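Local coordinates for probable signal peptide protein (Ralstonia solanacearum, PDB 2QGU) that binds a phospholipid, dipalmitoyl phosphatidylethanolamine, and probably carries lipids across the periplasm between the outer and inner membranes, at residues I166-G170 with L171-E175; Q66-V69 with P70-F74. The protein carries 13 engineered substitutions. One frame throughout, in Å; residues are numbered along the deposited sequence.

Contact 1: residues I166-G170 with L171-E175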
loop_
_atom_site.group_PDB
_atom_site.type_symbol
_atom_site.label_atom_id
_atom_site.label_comp_id
_atom_site.label_asym_id
_atom_site.label_seq_id
_atom_site.Cartn_x
_atom_site.Cartn_y
_atom_site.Cartn_z
ATOM N N ILE A 166 -2.073 -2.185 4.757
ATOM C CA ILE A 166 -1.019 -3.171 4.976
ATOM C C ILE A 166 -0.323 -2.847 6.289
ATOM O O ILE A 166 -0.164 -1.675 6.647
ATOM C CB ILE A 166 -0.011 -3.230 3.785
ATOM C CG1 ILE A 166 0.935 -4.436 3.918
ATOM C CG2 ILE A 166 0.749 -1.908 3.622
ATOM C CD1 ILE A 166 1.780 -4.710 2.668
ATOM N N ASN A 167 0.044 -3.897 7.015
ATOM C CA ASN A 167 0.705 -3.768 8.299
ATOM C C ASN A 167 2.143 -4.233 8.155
ATOM O O ASN A 167 2.386 -5.389 7.812
ATOM C CB ASN A 167 -0.047 -4.589 9.351
ATOM C CG ASN A 167 0.503 -4.400 10.742
ATOM O OD1 ASN A 167 1.633 -4.789 11.031
ATOM N ND2 ASN A 167 -0.299 -3.806 11.622
ATOM N N ILE A 168 3.076 -3.309 8.389
ATOM C CA ILE A 168 4.511 -3.541 8.215
ATOM C C ILE A 168 5.189 -3.164 9.522
ATOM O O ILE A 168 4.924 -2.091 10.068
ATOM C CB ILE A 168 5.087 -2.667 7.072
ATOM C CG1 ILE A 168 4.418 -3.006 5.738
ATOM C CG2 ILE A 168 6.607 -2.813 6.975
ATOM C CD1 ILE A 168 4.755 -2.028 4.608
ATOM N N SER A 169 6.057 -4.043 10.017
ATOM C CA SER A 169 6.735 -3.832 11.303
ATOM C C SER A 169 5.736 -3.528 12.426
ATOM O O SER A 169 5.987 -2.696 13.298
ATOM C CB SER A 169 7.797 -2.732 11.177
ATOM O OG SER A 169 8.776 -3.055 10.203
ATOM N N GLY A 170 4.591 -4.202 12.382
ATOM C CA GLY A 170 3.566 -4.078 13.409
ATOM C C GLY A 170 2.629 -2.886 13.282
ATOM O O GLY A 170 1.681 -2.765 14.058
ATOM N N LEU A 171 2.863 -2.032 12.286
ATOM C CA LEU A 171 2.101 -0.784 12.141
ATOM C C LEU A 171 1.247 -0.769 10.879
ATOM O O LEU A 171 1.727 -1.111 9.809
ATOM C CB LEU A 171 3.045 0.423 12.113
ATOM C CG LEU A 171 4.004 0.622 13.287
ATOM C CD1 LEU A 171 4.958 1.768 12.975
ATOM C CD2 LEU A 171 3.237 0.880 14.570
ATOM N N TRP A 172 -0.007 -0.339 11.008
ATOM C CA TRP A 172 -0.882 -0.177 9.848
ATOM C C TRP A 172 -0.549 1.118 9.146
ATOM O O TRP A 172 -0.594 2.184 9.757
ATOM C CB TRP A 172 -2.352 -0.169 10.267
ATOM C CG TRP A 172 -2.837 -1.519 10.657
ATOM C CD1 TRP A 172 -3.106 -1.960 11.922
ATOM C CD2 TRP A 172 -3.094 -2.619 9.780
ATOM N NE1 TRP A 172 -3.523 -3.271 11.885
ATOM C CE2 TRP A 172 -3.522 -3.702 10.583
ATOM C CE3 TRP A 172 -3.005 -2.798 8.392
ATOM C CZ2 TRP A 172 -3.863 -4.951 10.044
ATOM C CZ3 TRP A 172 -3.340 -4.040 7.855
ATOM C CH2 TRP A 172 -3.762 -5.101 8.684
ATOM N N LEU A 173 -0.232 1.034 7.861
ATOM C CA LEU A 173 0.168 2.232 7.120
ATOM C C LEU A 173 -0.901 3.326 7.115
ATOM O O LEU A 173 -0.573 4.503 7.259
ATOM C CB LEU A 173 0.612 1.887 5.696
ATOM C CG LEU A 173 1.945 1.148 5.505
ATOM C CD1 LEU A 173 2.416 1.325 4.071
ATOM C CD2 LEU A 173 3.039 1.604 6.478
ATOM N N SER A 174 -2.171 2.957 6.988
ATOM C CA SER A 174 -3.212 3.991 6.988
ATOM C C SER A 174 -3.219 4.774 8.298
ATOM O O SER A 174 -3.509 5.973 8.295
ATOM C CB SER A 174 -4.601 3.427 6.665
ATOM O OG SER A 174 -5.157 2.757 7.776
ATOM N N GLU A 175 -2.874 4.108 9.400
ATOM C CA GLU A 175 -2.817 4.761 10.710
ATOM C C GLU A 175 -1.591 5.658 10.841
ATOM O O GLU A 175 -1.699 6.793 11.302
ATOM C CB GLU A 175 -2.858 3.729 11.847
ATOM C CG GLU A 175 -3.063 4.326 13.243
ATOM C CD GLU A 175 -4.451 4.944 13.465
ATOM O OE1 GLU A 175 -5.381 4.699 12.663
ATOM O OE2 GLU A 175 -4.614 5.680 14.463
#

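Contact 2: residues Q66-V69 with P70-F74. With PEF (di-palmitoyl-3-sn-phosphatidylethanolamine), chain B.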
loop_
_atom_site.group_PDB
_atom_site.type_symbol
_atom_site.label_atom_id
_atom_site.label_comp_id
_atom_site.label_asym_id
_atom_site.label_seq_id
_atom_site.Cartn_x
_atom_site.Cartn_y
_atom_site.Cartn_z
ATOM N N GLN A 66 0.021 -2.684 -12.326
ATOM C CA GLN A 66 -0.506 -3.872 -12.990
ATOM C C GLN A 66 -0.840 -5.010 -12.032
ATOM O O GLN A 66 -1.793 -5.759 -12.257
ATOM C CB GLN A 66 0.477 -4.373 -14.045
ATOM C CG GLN A 66 0.706 -3.416 -15.203
ATOM C CD GLN A 66 1.994 -3.716 -15.945
ATOM O OE1 GLN A 66 2.543 -4.818 -15.849
ATOM N NE2 GLN A 66 2.491 -2.727 -16.684
ATOM N N LYS A 67 -0.047 -5.151 -10.971
ATOM C CA LYS A 67 -0.137 -6.335 -10.115
ATOM C C LYS A 67 -0.738 -6.065 -8.738
ATOM O O LYS A 67 -1.164 -7.004 -8.065
ATOM C CB LYS A 67 1.234 -7.009 -9.958
ATOM C CG LYS A 67 2.017 -7.253 -11.261
ATOM C CD LYS A 67 1.240 -8.066 -12.281
ATOM C CE LYS A 67 2.034 -8.187 -13.580
ATOM N NZ LYS A 67 1.299 -8.969 -14.617
ATOM N N ILE A 68 -0.780 -4.801 -8.320
ATOM C CA ILE A 68 -1.330 -4.462 -6.996
ATOM C C ILE A 68 -2.629 -3.664 -7.079
ATOM O O ILE A 68 -3.637 -4.049 -6.476
ATOM C CB ILE A 68 -0.285 -3.760 -6.098
ATOM C CG1 ILE A 68 0.881 -4.712 -5.824
ATOM C CG2 ILE A 68 -0.912 -3.305 -4.765
ATOM C CD1 ILE A 68 2.072 -4.056 -5.139
ATOM N N VAL A 69 -2.603 -2.571 -7.836
ATOM C CA VAL A 69 -3.752 -1.663 -7.970
ATOM C C VAL A 69 -5.096 -2.360 -8.281
ATOM O O VAL A 69 -6.103 -2.049 -7.628
ATOM C CB VAL A 69 -3.440 -0.494 -8.961
ATOM C CG1 VAL A 69 -4.705 0.249 -9.382
ATOM C CG2 VAL A 69 -2.456 0.465 -8.332
ATOM N N PRO A 70 -5.126 -3.300 -9.255
ATOM C CA PRO A 70 -6.402 -3.976 -9.536
ATOM C C PRO A 70 -6.972 -4.785 -8.359
ATOM O O PRO A 70 -8.153 -5.150 -8.378
ATOM C CB PRO A 70 -6.057 -4.915 -10.701
ATOM C CG PRO A 70 -4.826 -4.329 -11.316
ATOM C CD PRO A 70 -4.061 -3.780 -10.159
ATOM N N ARG A 71 -6.140 -5.064 -7.354
ATOM C CA ARG A 71 -6.566 -5.830 -6.185
ATOM C C ARG A 71 -6.615 -4.976 -4.924
ATOM O O ARG A 71 -6.724 -5.505 -3.820
ATOM C CB ARG A 71 -5.636 -7.028 -5.958
ATOM C CG ARG A 71 -5.517 -7.965 -7.150
ATOM C CD ARG A 71 -6.852 -8.579 -7.524
ATOM N NE ARG A 71 -6.750 -9.361 -8.751
ATOM C CZ ARG A 71 -7.795 -9.838 -9.422
ATOM N NH1 ARG A 71 -9.029 -9.611 -8.986
ATOM N NH2 ARG A 71 -7.604 -10.540 -10.532
ATOM N N ALA A 72 -6.538 -3.662 -5.094
ATOM C CA ALA A 72 -6.466 -2.740 -3.971
ATOM C C ALA A 72 -7.517 -1.644 -4.088
ATOM O O ALA A 72 -8.064 -1.410 -5.168
ATOM C CB ALA A 72 -5.067 -2.130 -3.879
ATOM N N ASP A 73 -7.801 -0.989 -2.967
ATOM C CA ASP A 73 -8.653 0.196 -2.948
ATOM C C ASP A 73 -7.873 1.319 -2.281
ATOM O O ASP A 73 -8.083 1.643 -1.100
ATOM C CB ASP A 73 -9.973 -0.084 -2.221
ATOM C CG ASP A 73 -10.938 1.099 -2.257
ATOM O OD1 ASP A 73 -10.597 2.164 -2.825
ATOM O OD2 ASP A 73 -12.047 0.956 -1.706
ATOM N N PHE A 74 -6.960 1.905 -3.048
ATOM C CA PHE A 74 -6.087 2.937 -2.509
ATOM C C PHE A 74 -6.815 4.259 -2.242
ATOM O O PHE A 74 -6.350 5.070 -1.440
ATOM C CB PHE A 74 -4.835 3.143 -3.370
ATOM C CG PHE A 74 -3.742 3.876 -2.650
ATOM C CD1 PHE A 74 -3.028 3.261 -1.627
ATOM C CD2 PHE A 74 -3.445 5.191 -2.971
ATOM C CE1 PHE A 74 -2.028 3.934 -0.941
ATOM C CE2 PHE A 74 -2.438 5.874 -2.290
ATOM C CZ PHE A 74 -1.730 5.244 -1.270
HETATM C C2 PEF B . 12.457 -5.810 3.625
HETATM C C1 PEF B . 13.747 -5.816 4.443
HETATM N N PEF B . 19.125 -3.308 4.671
HETATM C C3 PEF B . 12.323 -7.127 2.887
HETATM C C4 PEF B . 16.694 -3.554 4.835
HETATM C C5 PEF B . 17.937 -2.906 5.438
HETATM C C10 PEF B . 10.810 -4.358 4.420
HETATM C C11 PEF B . 9.447 -4.107 5.051
HETATM C C12 PEF B . 8.361 -4.830 4.253
HETATM C C13 PEF B . 8.168 -4.122 2.916
HETATM C C14 PEF B . 6.922 -4.610 2.202
HETATM C C15 PEF B . 6.732 -3.822 0.908
HETATM C C16 PEF B . 5.336 -4.056 0.335
HETATM C C17 PEF B . 5.027 -3.061 -0.778
HETATM C C18 PEF B . 4.414 -1.779 -0.210
HETATM C C19 PEF B . 3.256 -1.300 -1.081
HETATM C C20 PEF B . 3.767 -0.422 -2.227
HETATM C C21 PEF B . 2.619 -0.002 -3.142
HETATM C C22 PEF B . 1.800 1.122 -2.507
HETATM C C23 PEF B . 0.808 1.713 -3.507
HETATM C C24 PEF B . -0.573 1.079 -3.357
HETATM C C25 PEF B . -1.385 1.230 -4.641
HETATM C C30 PEF B . 10.821 -8.377 1.630
HETATM C C31 PEF B . 9.712 -8.694 0.831
HETATM C C32 PEF B . 8.989 -7.630 0.308
HETATM C C33 PEF B . 7.996 -8.122 -0.764
HETATM C C34 PEF B . 6.549 -8.189 -0.251
HETATM C C35 PEF B . 5.517 -7.951 -1.371
HETATM C C36 PEF B . 4.259 -7.636 -0.847
HETATM C C37 PEF B . 3.340 -7.238 -1.823
HETATM C C38 PEF B . 2.103 -6.938 -1.243
HETATM C C39 PEF B . 1.099 -6.346 -2.243
HETATM C C40 PEF B . -0.146 -5.771 -1.539
HETATM C C41 PEF B . 0.061 -4.303 -1.123
HETATM C C42 PEF B . -1.272 -3.573 -0.922
HETATM C C43 PEF B . -1.093 -2.297 -0.088
HETATM C C44 PEF B . -2.402 -1.505 0.018
HETATM C C45 PEF B . -2.223 -0.235 0.853
HETATM O O4 PEF B . 11.404 -3.434 3.856
HETATM O O5 PEF B . 11.449 -9.327 2.088
HETATM O O2 PEF B . 11.329 -5.618 4.496
HETATM O O3 PEF B . 11.235 -7.102 1.928
HETATM O O1P PEF B . 16.406 -7.388 4.636
HETATM O O2P PEF B . 17.246 -5.715 2.893
HETATM O O3P PEF B . 14.865 -5.676 3.562
HETATM O O4P PEF B . 16.661 -4.950 5.182
HETATM P P PEF B . 16.359 -6.036 4.027
#

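Contact 1: residues I166-G170 with L171-E175
N167 and W172 meet on one face of a beta hairpin with a two-residue loop, where the asparagine lies over the indole. Its CB stands 3.5 Å from the centroid of the W172 six-membered ring, 7° off the normal, a CH-pi contact. With CG anti to the backbone N (chi1 -174°), the amide reaches along the ring to the pyrrole part, its plane nearly perpendicular to the indole, and ND2 sits above that face while giving a weak hydrogen bond to G170 O. Asparagine suits this place because its methylene can lie on the ring while its amide ties back to the turn. R153 makes a cation-pi contact with the same indole.

Backbone bonds close the hairpin. I168 N gives to L171 O at 2.9 Å and L171 N returns to I168 O at 3.0 Å. One step past the N167-W172 non-hydrogen-bonded pair, L173 N meets I166 O at 3.0 Å, almost straight at 173°.

Apolar packing fills the other face. I166 CG2 lies 3.7 Å from L173 CD1, the two branched chains side by side, and I168 CD1 approaches the same methyl at 4.1 Å; I168 also lines the phospholipid pocket.

S169 and G170 both have positive phi, which glycine accepts readily, and form the type I' turn of a tight beta hairpin whose second strand runs straight into helix 173-188, with W172 as its N-cap.

Contact 2: residues Q66-V69 with P70-F74
A short 3-10 turn at the end of helix 57-67 forms part of the phospholipid pocket of this MlaC family protein, and it carries the chain toward helix 74-82. Two successive backbone hydrogen bonds, each spanning three residues, shape it: R71 N gives to I68 O at 2.8 Å, and A72 N to V69 O at 3.0 Å.

P70 suits the place between them, since its nitrogen has no hydrogen to give and its ring restricts the backbone. The ring crosses V69 at about a right angle, CD lying 3.6 Å from V69 CB, while its CG packs 3.5 Å from Q66 O near the helix end. A72 is small enough to turn its methyl inward against I68 O, 3.5 Å from CB. D73, the N-cap of the next helix, accepts a bond from R76 N through OD1.

The side chains of I68, V69 and F74 line the lipid pocket. With CG1 beside the backbone N and anti to the carbonyl carbon (chi1 -63°), I68 carries CD1 to PEF C39 at 3.8 Å, while CG2, anti to the backbone N, meets C41 and C42 of the same acyl chain. The other acyl chain ends between V69 and F74; greasy, branched or aromatic groups fit such a tail. V69 CG2 touches the terminal carbon PEF C25 at 3.9 Å, and F74 CD1 meets PEF C24 at 3.7 Å.

In the fold
From the N terminus the chain comes first to contact 2, which closes a short turn between helix 57-67 and helix 74-82. After helix 91-114 and the first strands of the antiparallel sheet it reaches contact 1, which closes the hairpin of strands 160-168 and 171-172 and launches helix 173-188. The two follow in series, neither nesting nor crossing, with centres about 17 Å apart on opposite sides of the chain's centre. Helix 91-114 joins them: L105 touches both F74 and L173. Strand 160-168 does so too, since V163 bonds to the backbones of R71 and D73. Both contacts contribute residues to the lipid pocket.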